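Local structure of Dna-binding protein RAP1 (Saccharomyces cerevisiae, 4BJT) at residues Asp76-Leu81 with Asn146-Asn151; His96-Gly101 with Asp117-Arg122; Thr127-Cys132 with Arg142-Met147. The protein binds DNA at repressor/activator sites and telomeres, and through its C-terminal domain binds the Rap1-binding module of Rif1. One frame throughout, in Å; residues are numbered along the deposited sequence. Where two conformers were deposited one is given.

Contact 1 of 3, residues Asp76-Leu81 with Asn146-Asn151; sequences DLFLPL and NMFKDN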
ATOM      1  N   ASP C  76      17.648  -0.311  -1.356  1.00 22.17           N
ATOM      2  CA  ASP C  76      17.083  -1.030  -2.498  1.00 23.97           C
ATOM      3  C   ASP C  76      15.627  -0.678  -2.726  1.00 23.07           C
ATOM      4  O   ASP C  76      15.116  -0.995  -3.795  1.00 23.55           O
ATOM      5  CB  ASP C  76      17.237  -2.544  -2.412  1.00 27.98           C
ATOM      6  CG  ASP C  76      16.513  -3.138  -1.282  1.00 42.75           C
ATOM      7  OD1 ASP C  76      16.798  -2.754  -0.170  1.00 44.70           O
ATOM      8  OD2 ASP C  76      15.620  -3.983  -1.524  1.00 53.30           O
ATOM      9  N   LEU C  77      14.959  -0.028  -1.743  1.00 20.16           N
ATOM     10  CA  LEU C  77      13.558   0.387  -1.840  1.00 18.11           C
ATOM     11  C   LEU C  77      13.362   1.897  -2.007  1.00 17.46           C
ATOM     12  O   LEU C  77      12.393   2.323  -2.627  1.00 16.63           O
ATOM     13  CB  LEU C  77      12.825  -0.048  -0.576  1.00 18.94           C
ATOM     14  CG  LEU C  77      12.790  -1.555  -0.305  1.00 22.18           C
ATOM     15  CD1 LEU C  77      12.140  -1.823   1.045  1.00 22.40           C
ATOM     16  CD2 LEU C  77      12.054  -2.289  -1.395  1.00 23.76           C
ATOM     17  N   PHE C  78      14.292   2.691  -1.459  1.00 15.67           N
ATOM     18  CA  PHE C  78      14.196   4.147  -1.436  1.00 14.68           C
ATOM     19  C   PHE C  78      15.408   4.809  -2.009  1.00 19.32           C
ATOM     20  O   PHE C  78      16.536   4.308  -1.888  1.00 18.59           O
ATOM     21  CB  PHE C  78      14.006   4.617  -0.003  1.00 16.15           C
ATOM     22  CG  PHE C  78      12.728   4.126   0.632  1.00 16.11           C
ATOM     23  CD1 PHE C  78      11.542   4.814   0.460  1.00 16.66           C
ATOM     24  CD2 PHE C  78      12.718   2.979   1.406  1.00 17.95           C
ATOM     25  CE1 PHE C  78      10.379   4.400   1.101  1.00 17.09           C
ATOM     26  CE2 PHE C  78      11.537   2.517   1.983  1.00 18.93           C
ATOM     27  CZ  PHE C  78      10.378   3.242   1.846  1.00 15.92           C
ATOM     28  N   LEU C  79      15.171   5.968  -2.624  1.00 17.27           N
ATOM     29  CA  LEU C  79      16.194   6.798  -3.253  1.00 17.31           C
ATOM     30  C   LEU C  79      16.795   7.749  -2.249  1.00 18.53           C
ATOM     31  O   LEU C  79      16.226   7.987  -1.174  1.00 18.59           O
ATOM     32  CB  LEU C  79      15.541   7.608  -4.391  1.00 18.61           C
ATOM     33  CG  LEU C  79      15.105   6.768  -5.577  1.00 24.06           C
ATOM     34  CD1 LEU C  79      13.864   7.309  -6.212  1.00 24.59           C
ATOM     35  CD2 LEU C  79      16.197   6.627  -6.578  1.00 28.37           C
ATOM     36  N   PRO C  80      17.938   8.389  -2.599  1.00 18.39           N
ATOM     37  CA  PRO C  80      18.557   9.316  -1.649  1.00 18.75           C
ATOM     38  C   PRO C  80      17.613  10.408  -1.114  1.00 20.89           C
ATOM     39  O   PRO C  80      17.698  10.741   0.063  1.00 20.54           O
ATOM     40  CB  PRO C  80      19.739   9.885  -2.441  1.00 21.46           C
ATOM     41  CG  PRO C  80      20.084   8.798  -3.391  1.00 23.06           C
ATOM     42  CD  PRO C  80      18.781   8.169  -3.782  1.00 19.46           C
ATOM     43  N   LEU C  81      16.657  10.914  -1.935  1.00 18.34           N
ATOM     44  CA  LEU C  81      15.742  11.955  -1.489  1.00 18.89           C
ATOM     45  C   LEU C  81      14.965  11.543  -0.231  1.00 21.32           C
ATOM     46  O   LEU C  81      14.767  12.358   0.669  1.00 21.99           O
ATOM     47  CB  LEU C  81      14.765  12.328  -2.625  1.00 19.27           C
ATOM     48  CG  LEU C  81      13.695  13.376  -2.294  1.00 26.52           C
ATOM     49  CD1 LEU C  81      14.326  14.736  -2.043  1.00 30.94           C
ATOM     50  CD2 LEU C  81      12.744  13.524  -3.453  1.00 33.04           C
ATOM     51  N   ASN C 146       2.551   0.887   8.563  1.00 15.99           N
ATOM     52  CA  ASN C 146       2.618  -0.468   9.105  1.00 17.14           C
ATOM     53  C   ASN C 146       3.936  -1.148   8.757  1.00 19.78           C
ATOM     54  O   ASN C 146       4.514  -1.821   9.598  1.00 19.92           O
ATOM     55  CB  ASN C 146       1.390  -1.275   8.697  1.00 16.07           C
ATOM     56  CG  ASN C 146       0.185  -0.801   9.474  1.00 18.11           C
ATOM     57  OD1 ASN C 146      -0.093  -1.291  10.560  1.00 20.09           O
ATOM     58  ND2 ASN C 146      -0.506   0.170   8.961  1.00 17.28           N
ATOM     59  N   MET C 147       4.454  -0.935   7.553  1.00 17.03           N
ATOM     60  CA  MET C 147       5.766  -1.436   7.162  1.00 16.45           C
ATOM     61  C   MET C 147       6.821  -0.925   8.132  1.00 20.03           C
ATOM     62  O   MET C 147       7.645  -1.683   8.641  1.00 19.74           O
ATOM     63  CB  MET C 147       6.085  -0.953   5.736  1.00 18.18           C
ATOM     64  CG  MET C 147       7.508  -1.309   5.266  1.00 20.82           C
ATOM     65  SD  MET C 147       7.837  -0.346   3.775  1.00 24.14           S
ATOM     66  CE  MET C 147       9.576  -0.771   3.381  1.00 22.52           C
ATOM     67  N   PHE C 148       6.802   0.369   8.376  1.00 18.22           N
ATOM     68  CA  PHE C 148       7.796   0.983   9.245  1.00 17.07           C
ATOM     69  C   PHE C 148       7.646   0.592  10.704  1.00 22.41           C
ATOM     70  O   PHE C 148       8.661   0.323  11.359  1.00 23.92           O
ATOM     71  CB  PHE C 148       7.743   2.501   9.133  1.00 16.78           C
ATOM     72  CG  PHE C 148       7.995   3.142   7.785  1.00 15.70           C
ATOM     73  CD1 PHE C 148       8.728   2.486   6.808  1.00 17.36           C
ATOM     74  CD2 PHE C 148       7.734   4.489   7.592  1.00 19.93           C
ATOM     75  CE1 PHE C 148       9.046   3.124   5.609  1.00 18.53           C
ATOM     76  CE2 PHE C 148       8.060   5.115   6.403  1.00 20.19           C
ATOM     77  CZ  PHE C 148       8.766   4.443   5.446  1.00 18.77           C
ATOM     78  N   LYS C 149       6.409   0.568  11.228  1.00 20.87           N
ATOM     79  CA  LYS C 149       6.207   0.200  12.630  0.58 21.80           C
ATOM     80  C   LYS C 149       6.593  -1.261  12.862  1.00 28.63           C
ATOM     81  O   LYS C 149       7.263  -1.557  13.857  1.00 31.26           O
ATOM     82  CB  LYS C 149       4.750   0.453  13.061  0.58 23.02           C
ATOM     83  CG  LYS C 149       4.510   0.332  14.571  0.58 27.56           C
ATOM     84  CD  LYS C 149       3.028   0.446  14.934  0.58 33.00           C
ATOM     85  CE  LYS C 149       2.768   0.116  16.383  0.58 42.00           C
ATOM     86  NZ  LYS C 149       1.364   0.413  16.770  0.58 47.83           N
ATOM     87  N   ASP C 150       6.174  -2.165  11.970  1.00 26.37           N
ATOM     88  CA  ASP C 150       6.403  -3.605  12.116  1.00 27.79           C
ATOM     89  C   ASP C 150       7.792  -4.051  11.675  1.00 27.70           C
ATOM     90  O   ASP C 150       8.148  -5.201  11.937  1.00 27.51           O
ATOM     91  CB  ASP C 150       5.362  -4.404  11.311  1.00 30.23           C
ATOM     92  CG  ASP C 150       3.883  -4.185  11.619  1.00 48.46           C
ATOM     93  OD1 ASP C 150       3.567  -3.745  12.746  1.00 49.44           O
ATOM     94  OD2 ASP C 150       3.043  -4.499  10.737  1.00 55.84           O
ATOM     95  N   ASN C 151       8.527  -3.212  10.937  1.00 24.16           N
ATOM     96  CA  ASN C 151       9.839  -3.597  10.406  1.00 23.66           C
ATOM     97  C   ASN C 151       9.717  -4.842   9.512  1.00 27.62           C
ATOM     98  O   ASN C 151      10.502  -5.781   9.624  1.00 28.55           O
ATOM     99  CB  ASN C 151      10.822  -3.831  11.578  1.00 28.98           C
ATOM    100  CG  ASN C 151      12.234  -4.067  11.158  1.00 41.26           C
ATOM    101  OD1 ASN C 151      12.633  -3.670  10.077  1.00 37.10           O
ATOM    102  ND2 ASN C 151      12.984  -4.828  11.955  1.00 40.77           N
TER

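Contact 2 of 3, residues His96-Gly101 with Asp117-Arg122; sequences HEVISG and DETGIR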
ATOM      1  N   HIS C  96       1.059  12.204   1.572  0.55 20.22           N
ATOM      2  CA  HIS C  96      -0.340  12.676   1.531  0.55 22.44           C
ATOM      3  C   HIS C  96      -0.543  13.683   0.400  0.55 27.12           C
ATOM      4  O   HIS C  96      -1.518  13.578  -0.341  0.55 27.45           O
ATOM      5  CB  HIS C  96      -0.742  13.320   2.871  0.55 24.79           C
ATOM      6  CG  HIS C  96      -2.147  13.846   2.897  0.55 30.26           C
ATOM      7  ND1 HIS C  96      -2.425  15.190   2.680  0.55 34.30           N
ATOM      8  CD2 HIS C  96      -3.312  13.183   3.066  0.55 32.42           C
ATOM      9  CE1 HIS C  96      -3.744  15.303   2.761  0.55 33.92           C
ATOM     10  NE2 HIS C  96      -4.318  14.120   2.988  0.55 33.44           N
ATOM     11  N   GLU C  97       0.363  14.649   0.269  1.00 24.11           N
ATOM     12  CA  GLU C  97       0.295  15.674  -0.784  1.00 27.24           C
ATOM     13  C   GLU C  97       0.338  15.035  -2.198  1.00 30.53           C
ATOM     14  O   GLU C  97      -0.498  15.375  -3.050  1.00 31.03           O
ATOM     15  CB  GLU C  97       1.428  16.697  -0.582  1.00 28.76           C
ATOM     16  CG  GLU C  97       1.398  17.915  -1.483  1.00 46.02           C
ATOM     17  CD  GLU C  97       2.579  18.855  -1.297  1.00 75.00           C
ATOM     18  OE1 GLU C  97       3.268  18.764  -0.255  1.00 56.86           O
ATOM     19  OE2 GLU C  97       2.804  19.701  -2.193  1.00 81.47           O
ATOM     20  N   VAL C  98       1.207  14.034  -2.414  1.00 24.98           N
ATOM     21  CA  VAL C  98       1.291  13.365  -3.721  1.00 26.18           C
ATOM     22  C   VAL C  98       0.013  12.607  -4.035  1.00 31.52           C
ATOM     23  O   VAL C  98      -0.579  12.802  -5.107  1.00 32.59           O
ATOM     24  CB  VAL C  98       2.499  12.396  -3.791  1.00 29.12           C
ATOM     25  CG1 VAL C  98       2.463  11.561  -5.081  1.00 29.20           C
ATOM     26  CG2 VAL C  98       3.817  13.158  -3.695  1.00 29.08           C
ATOM     27  N   ILE C  99      -0.403  11.729  -3.114  1.00 26.72           N
ATOM     28  CA  ILE C  99      -1.558  10.863  -3.374  1.00 29.16           C
ATOM     29  C   ILE C  99      -2.887  11.620  -3.378  1.00 37.11           C
ATOM     30  O   ILE C  99      -3.870  11.045  -3.864  1.00 40.95           O
ATOM     31  CB  ILE C  99      -1.606   9.612  -2.470  1.00 31.64           C
ATOM     32  CG1 ILE C  99      -1.916   9.978  -1.003  1.00 33.35           C
ATOM     33  CG2 ILE C  99      -0.320   8.756  -2.633  1.00 28.62           C
ATOM     34  CD1 ILE C  99      -1.936   8.850  -0.104  1.00 37.68           C
ATOM     35  N   SER C 100      -2.926  12.894  -2.914  1.00 32.72           N
ATOM     36  CA  SER C 100      -4.119  13.751  -2.958  1.00 34.53           C
ATOM     37  C   SER C 100      -4.274  14.442  -4.332  1.00 41.63           C
ATOM     38  O   SER C 100      -5.263  15.141  -4.562  1.00 42.48           O
ATOM     39  CB  SER C 100      -4.055  14.817  -1.862  1.00 38.44           C
ATOM     40  OG  SER C 100      -4.206  14.202  -0.593  1.00 49.67           O
ATOM     41  N   GLY C 101      -3.293  14.272  -5.215  1.00 38.72           N
ATOM     42  CA  GLY C 101      -3.320  14.844  -6.549  1.00 40.81           C
ATOM     43  C   GLY C 101      -4.373  14.211  -7.434  1.00 46.34           C
ATOM     44  O   GLY C 101      -4.934  13.163  -7.111  1.00 43.91           O
ATOM     45  N   ASP C 117       9.951  11.244  -7.619  1.00 23.73           N
ATOM     46  CA  ASP C 117      10.478  12.614  -7.588  1.00 23.23           C
ATOM     47  C   ASP C 117      10.248  13.376  -6.319  1.00 26.06           C
ATOM     48  O   ASP C 117      11.096  14.191  -5.952  1.00 26.75           O
ATOM     49  CB  ASP C 117       9.879  13.443  -8.751  1.00 26.76           C
ATOM     50  CG  ASP C 117      10.249  12.949 -10.136  1.00 38.25           C
ATOM     51  OD1 ASP C 117      11.228  12.176 -10.254  1.00 40.92           O
ATOM     52  OD2 ASP C 117       9.550  13.319 -11.101  1.00 43.82           O
ATOM     53  N   GLU C 118       9.093  13.166  -5.655  1.00 22.82           N
ATOM     54  CA  GLU C 118       8.728  13.942  -4.472  1.00 22.39           C
ATOM     55  C   GLU C 118       8.973  13.257  -3.150  1.00 22.48           C
ATOM     56  O   GLU C 118       9.235  13.945  -2.163  1.00 22.42           O
ATOM     57  CB  GLU C 118       7.265  14.372  -4.568  1.00 24.60           C
ATOM     58  CG  GLU C 118       7.032  15.282  -5.769  1.00 35.39           C
ATOM     59  CD  GLU C 118       5.597  15.727  -5.922  1.00 55.55           C
ATOM     60  OE1 GLU C 118       5.101  16.466  -5.041  1.00 56.29           O
ATOM     61  OE2 GLU C 118       4.951  15.294  -6.903  1.00 57.70           O
ATOM     62  N   THR C 119       8.837  11.927  -3.101  1.00 18.53           N
ATOM     63  CA  THR C 119       8.993  11.164  -1.860  1.00 16.97           C
ATOM     64  C   THR C 119      10.175  10.181  -1.874  1.00 17.71           C
ATOM     65  O   THR C 119      10.427   9.601  -0.833  1.00 18.65           O
ATOM     66  CB  THR C 119       7.682  10.437  -1.483  1.00 20.88           C
ATOM     67  OG1 THR C 119       7.123   9.814  -2.621  1.00 24.53           O
ATOM     68  CG2 THR C 119       6.638  11.360  -0.911  1.00 24.38           C
ATOM     69  N   GLY C 120      10.864   9.987  -3.001  1.00 16.53           N
ATOM     70  CA  GLY C 120      12.021   9.101  -3.015  1.00 16.30           C
ATOM     71  C   GLY C 120      11.691   7.630  -2.907  1.00 18.28           C
ATOM     72  O   GLY C 120      12.526   6.851  -2.443  1.00 19.74           O
ATOM     73  N   ILE C 121      10.510   7.218  -3.355  1.00 16.24           N
ATOM     74  CA  ILE C 121      10.142   5.801  -3.382  1.00 15.67           C
ATOM     75  C   ILE C 121      10.523   5.266  -4.760  1.00 18.67           C
ATOM     76  O   ILE C 121      10.140   5.865  -5.769  1.00 19.39           O
ATOM     77  CB  ILE C 121       8.648   5.598  -3.112  1.00 16.80           C
ATOM     78  CG1 ILE C 121       8.209   6.245  -1.765  1.00 16.21           C
ATOM     79  CG2 ILE C 121       8.305   4.090  -3.147  1.00 17.96           C
ATOM     80  CD1 ILE C 121       6.729   6.487  -1.699  1.00 17.31           C
ATOM     81  N   ARG C 122      11.287   4.160  -4.824  1.00 15.74           N
ATOM     82  CA  ARG C 122      11.705   3.622  -6.125  1.00 16.74           C
ATOM     83  C   ARG C 122      10.496   3.149  -6.930  1.00 20.98           C
ATOM     84  O   ARG C 122       9.540   2.633  -6.368  1.00 19.07           O
ATOM     85  CB  ARG C 122      12.739   2.512  -5.964  1.00 16.79           C
ATOM     86  CG  ARG C 122      14.073   3.067  -5.461  1.00 18.39           C
ATOM     87  CD  ARG C 122      15.127   2.000  -5.353  1.00 20.11           C
ATOM     88  NE  ARG C 122      16.362   2.504  -4.751  1.00 21.16           N
ATOM     89  CZ  ARG C 122      17.329   3.167  -5.376  1.00 24.71           C
ATOM     90  NH1 ARG C 122      17.247   3.408  -6.685  1.00 24.76           N
ATOM     91  NH2 ARG C 122      18.404   3.568  -4.708  1.00 22.69           N
TER

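Contact 3 of 3, residues Thr127-Cys132 with Arg142-Met147; sequences TSILTC and RYFLNM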
ATOM      1  N   THR C 127       5.225   0.463  -7.762  1.00 20.08           N
ATOM      2  CA  THR C 127       4.416  -0.393  -8.641  1.00 19.95           C
ATOM      3  C   THR C 127       3.955  -1.636  -7.891  1.00 22.73           C
ATOM      4  O   THR C 127       2.770  -2.009  -7.992  1.00 22.12           O
ATOM      5  CB  THR C 127       5.209  -0.759  -9.910  1.00 26.68           C
ATOM      6  OG1 THR C 127       5.498   0.457 -10.579  1.00 27.97           O
ATOM      7  CG2 THR C 127       4.425  -1.691 -10.843  1.00 29.98           C
ATOM      8  N   SER C 128       4.869  -2.270  -7.143  1.00 20.66           N
ATOM      9  CA  SER C 128       4.540  -3.465  -6.368  0.73 20.75           C
ATOM     10  C   SER C 128       3.505  -3.128  -5.284  1.00 23.38           C
ATOM     11  O   SER C 128       2.551  -3.899  -5.059  1.00 22.60           O
ATOM     12  CB  SER C 128       5.780  -4.059  -5.716  0.73 24.04           C
ATOM     13  OG  SER C 128       6.635  -4.606  -6.709  0.73 31.82           O
ATOM     14  N   ILE C 129       3.665  -1.970  -4.619  1.00 19.59           N
ATOM     15  CA  ILE C 129       2.708  -1.566  -3.592  1.00 16.39           C
ATOM     16  C   ILE C 129       1.340  -1.348  -4.226  1.00 18.21           C
ATOM     17  O   ILE C 129       0.325  -1.880  -3.739  1.00 19.44           O
ATOM     18  CB  ILE C 129       3.175  -0.290  -2.852  1.00 17.88           C
ATOM     19  CG1 ILE C 129       4.474  -0.548  -2.067  1.00 18.56           C
ATOM     20  CG2 ILE C 129       2.068   0.227  -1.902  1.00 18.37           C
ATOM     21  CD1 ILE C 129       5.147   0.728  -1.625  1.00 20.05           C
ATOM     22  N   LEU C 130       1.277  -0.580  -5.322  1.00 19.31           N
ATOM     23  CA  LEU C 130       0.014  -0.288  -5.987  1.00 22.53           C
ATOM     24  C   LEU C 130      -0.711  -1.575  -6.346  1.00 23.88           C
ATOM     25  O   LEU C 130      -1.926  -1.681  -6.154  1.00 21.92           O
ATOM     26  CB  LEU C 130       0.233   0.518  -7.253  1.00 25.19           C
ATOM     27  CG  LEU C 130       0.259   1.988  -7.054  1.00 35.19           C
ATOM     28  CD1 LEU C 130       0.914   2.688  -8.249  1.00 38.33           C
ATOM     29  CD2 LEU C 130      -1.184   2.517  -6.813  1.00 42.29           C
ATOM     30  N   THR C 131       0.049  -2.578  -6.806  1.00 20.78           N
ATOM     31  CA  THR C 131      -0.528  -3.861  -7.178  1.00 21.49           C
ATOM     32  C   THR C 131      -1.122  -4.574  -5.959  1.00 23.63           C
ATOM     33  O   THR C 131      -2.243  -5.075  -6.039  1.00 23.28           O
ATOM     34  CB  THR C 131       0.513  -4.713  -7.898  1.00 24.66           C
ATOM     35  OG1 THR C 131       0.978  -3.991  -9.049  1.00 26.38           O
ATOM     36  CG2 THR C 131      -0.049  -6.044  -8.352  1.00 26.11           C
ATOM     37  N   CYS C 132      -0.417  -4.604  -4.834  1.00 19.83           N
ATOM     38  CA  CYS C 132      -0.950  -5.306  -3.677  1.00 21.96           C
ATOM     39  C   CYS C 132      -2.077  -4.551  -2.978  1.00 21.41           C
ATOM     40  O   CYS C 132      -2.808  -5.153  -2.188  1.00 20.97           O
ATOM     41  CB  CYS C 132       0.140  -5.708  -2.707  1.00 24.36           C
ATOM     42  SG  CYS C 132       0.624  -4.435  -1.549  1.00 27.80           S
ATOM     43  N   ARG C 142      -1.213   3.805   4.868  1.00 20.55           N
ATOM     44  CA  ARG C 142      -1.331   2.657   5.732  1.00 19.31           C
ATOM     45  C   ARG C 142      -0.178   1.672   5.475  1.00 17.91           C
ATOM     46  O   ARG C 142       0.357   1.069   6.404  1.00 16.81           O
ATOM     47  CB  ARG C 142      -2.683   1.961   5.411  1.00 20.35           C
ATOM     48  CG  ARG C 142      -2.987   0.873   6.350  1.00 22.84           C
ATOM     49  CD  ARG C 142      -4.344   0.227   6.057  1.00 18.43           C
ATOM     50  NE  ARG C 142      -5.443   1.178   6.204  1.00 19.68           N
ATOM     51  CZ  ARG C 142      -6.735   0.856   6.091  1.00 22.76           C
ATOM     52  NH1 ARG C 142      -7.091  -0.370   5.745  1.00 19.84           N
ATOM     53  NH2 ARG C 142      -7.678   1.771   6.291  1.00 21.65           N
ATOM     54  N   TYR C 143       0.166   1.468   4.206  1.00 16.15           N
ATOM     55  CA  TYR C 143       1.232   0.546   3.845  1.00 14.73           C
ATOM     56  C   TYR C 143       2.517   0.976   4.520  1.00 17.47           C
ATOM     57  O   TYR C 143       3.142   0.179   5.221  1.00 17.51           O
ATOM     58  CB  TYR C 143       1.395   0.478   2.323  1.00 17.38           C
ATOM     59  CG  TYR C 143       2.369  -0.593   1.876  1.00 17.23           C
ATOM     60  CD1 TYR C 143       3.745  -0.424   2.028  1.00 18.07           C
ATOM     61  CD2 TYR C 143       1.916  -1.814   1.391  1.00 15.86           C
ATOM     62  CE1 TYR C 143       4.636  -1.422   1.662  1.00 15.77           C
ATOM     63  CE2 TYR C 143       2.804  -2.798   0.962  1.00 17.59           C
ATOM     64  CZ  TYR C 143       4.162  -2.607   1.107  1.00 19.68           C
ATOM     65  OH  TYR C 143       4.987  -3.624   0.697  1.00 22.46           O
ATOM     66  N   PHE C 144       2.907   2.230   4.343  1.00 16.51           N
ATOM     67  CA  PHE C 144       4.190   2.685   4.932  1.00 15.97           C
ATOM     68  C   PHE C 144       4.170   2.734   6.446  1.00 17.65           C
ATOM     69  O   PHE C 144       5.141   2.315   7.070  1.00 17.25           O
ATOM     70  CB  PHE C 144       4.609   4.037   4.349  1.00 16.31           C
ATOM     71  CG  PHE C 144       5.058   3.918   2.923  1.00 16.64           C
ATOM     72  CD1 PHE C 144       6.256   3.318   2.612  1.00 19.20           C
ATOM     73  CD2 PHE C 144       4.256   4.348   1.889  1.00 18.86           C
ATOM     74  CE1 PHE C 144       6.656   3.168   1.285  1.00 19.49           C
ATOM     75  CE2 PHE C 144       4.651   4.170   0.560  1.00 22.70           C
ATOM     76  CZ  PHE C 144       5.849   3.586   0.275  1.00 20.61           C
ATOM     77  N   LEU C 145       3.082   3.221   7.072  1.00 15.34           N
ATOM     78  CA  LEU C 145       3.074   3.267   8.531  1.00 16.25           C
ATOM     79  C   LEU C 145       3.254   1.893   9.121  1.00 16.91           C
ATOM     80  O   LEU C 145       3.973   1.735  10.102  1.00 18.78           O
ATOM     81  CB  LEU C 145       1.775   3.858   9.063  1.00 18.34           C
ATOM     82  CG  LEU C 145       1.579   5.354   8.835  1.00 22.19           C
ATOM     83  CD1 LEU C 145       0.098   5.743   9.014  1.00 23.04           C
ATOM     84  CD2 LEU C 145       2.482   6.173   9.762  1.00 20.00           C
ATOM     85  N   ASN C 146       2.551   0.887   8.563  1.00 15.99           N
ATOM     86  CA  ASN C 146       2.618  -0.468   9.105  1.00 17.14           C
ATOM     87  C   ASN C 146       3.936  -1.148   8.757  1.00 19.78           C
ATOM     88  O   ASN C 146       4.514  -1.821   9.598  1.00 19.92           O
ATOM     89  CB  ASN C 146       1.390  -1.275   8.697  1.00 16.07           C
ATOM     90  CG  ASN C 146       0.185  -0.801   9.474  1.00 18.11           C
ATOM     91  OD1 ASN C 146      -0.093  -1.291  10.560  1.00 20.09           O
ATOM     92  ND2 ASN C 146      -0.506   0.170   8.961  1.00 17.28           N
ATOM     93  N   MET C 147       4.454  -0.935   7.553  1.00 17.03           N
ATOM     94  CA  MET C 147       5.766  -1.436   7.162  1.00 16.45           C
ATOM     95  C   MET C 147       6.821  -0.925   8.132  1.00 20.03           C
ATOM     96  O   MET C 147       7.645  -1.683   8.641  1.00 19.74           O
ATOM     97  CB  MET C 147       6.085  -0.953   5.736  1.00 18.18           C
ATOM     98  CG  MET C 147       7.508  -1.309   5.266  1.00 20.82           C
ATOM     99  SD  MET C 147       7.837  -0.346   3.775  1.00 24.14           S
ATOM    100  CE  MET C 147       9.576  -0.771   3.381  1.00 22.52           C
TER

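Contact 1 of 3, residues Asp76-Leu81 with Asn146-Asn151
Met147 sends a straight side chain out of helix 140-150, and its terminal methyl meets two residues of Asp76-Leu81 at once. CG stands anti to the backbone N (chi1 174°) and the bonds beyond it are extended, which carries Met147 CE far from the helix and against Leu77 CD1 at 3.6 Å; these two side chains meet tip to tip. Met147 CE also lies 4.1 Å from Phe78 CE2, at the edge of that ring and near its plane, so the methionine fills the angle between a leucine branch and an aromatic rim. Even at the nearest point the backbones keep well apart, with the CA atoms of Leu77 and Met147 separated by 12.0 Å, and the contact is made entirely by side chains.

One residue on, Phe148 turns its ring back toward the loop, CG lying beside the backbone N (chi1 -60°). Phe148 CE1 comes within 4.0 Å of Phe78 CZ. The two rings arrive from opposite directions, and Phe78 CZ lies in the plane of the Phe148 ring at its edge, so they do not stack face to face. The helix then finishes: Asp150 N still bonds to Asn146 O, and Asn151 leaves helical geometry with a positive phi.

Neighbours close the cluster. Phe125 of helix 123-132 touches both Leu77 and Met147, Phe82 stacks on Phe78 and also touches Phe148, and backbone hydrogen bonds pair Leu77 with Arg122 and Leu79 with Gly120. No polar bond crosses between the two segments. This is an aliphatic and aromatic core cluster of an all-helical domain, here the Rap1 C-terminal domain, in which the chain leading into helix 80-83 is pinned against the end of helix 140-150.

Contact 2 of 3, residues His96-Gly101 with Asp117-Arg122
Val98 presses one methyl, CG2, against the side chain of Glu118 where helix 88-99 passes the end of helix 108-119. The valine rotamer puts CG1 anti to the backbone N (chi1 172°) and CG2 beside that N, the position from which CG2 reaches across. Glu118 starts with CG beside its own backbone N and stays extended through chi2, then twists its carboxylate by a chi3 of 66°. The result is that CG2 of Val98 is 3.8 Å from Glu118 CB and equally 3.8 Å from Glu118 OE1: the methyl touches both the CB and the carboxylate end of the glutamate, and the two side chains cross obliquely. Thr119 adds a looser touch, its CG2 4.4 Å from Val98 CG2, while its hydroxyl is spent on Leu115 O one turn back in its own helix.

Leu111 and Leu115 also pack on Val98, and Lys94 touches both Glu118 and Thr119. Past Thr119, Gly120 leaves helical geometry with a positive phi. On the other segment Ser100 OG donates to His96 O at 2.8 Å, coming from above the carbonyl plane.

Nothing polar is exchanged across this contact. It rests on van der Waals packing, and with Glu97 OE2 only 4.9 Å from Glu118 OE1 the two carboxylates would mildly oppose each other, an effect that Lys94, in a long, weak ion pair with Glu97, may soften.

Contact 3 of 3, residues Thr127-Cys132 with Arg142-Met147
Ile129 and Tyr143 bring the two backbones nearest, CA to CA 7.9 Å, in helical segments whose axes approach no closer than 12.0 Å and run at 106° to each other. Large side chains bridge that gap. The tyrosine ring swings toward helix 123-132 because CG is anti to the backbone N (chi1 -173°), and Ile129 lies over one of its faces: Ile129 CG1 is 3.9 Å from the Tyr143 ring centroid, a CH-pi contact. Farther along the isoleucine, Ile129 CD1 meets Phe144 CZ at 3.5 Å, the two side chains crossing at about a right angle.

This crossing sits almost at the centre of the helical Rap1 C-terminal domain. From the same helix 123-132, Thr127, Leu130 and Thr131 pack on the bound Rif1 peptide.

Cys132 joins as a sulfur-aromatic contact, SG 3.7 Å from Tyr143 CE2 and oblique to the ring. Putting an alanine in place of Tyr143 would probably leave Ile129 without the ring face it rests on and Asn153 without the hydroxyl it now bonds. Along helix 140-150, Arg142 O accepts from both Asn146 N and Asn146 ND2, and that same ND2 also bonds Tyr58 O.

The centre of contact 3 is about 2 Å from the centre of the chain, those of contacts 1 and 2 about 12 and 13 Å. Their centres are about 10 Å (1 to 3), about 13 Å (2 to 3) and about 14 Å (1 to 2) apart. Contacts 1 and 3 share helix 140-150 and its residues Asn146 and Met147; contact 2 is nested within the loop that contact 1 closes, and precedes contact 3 along the chain. Phe144 touches segments of both other contacts, its CE1 3.8 Å from Phe78 CZ and its CZ 3.6 Å from Ile121 CD1. This is consistent with apolar packing continuing behind helix 123-132, which also packs on the Rif1 peptide.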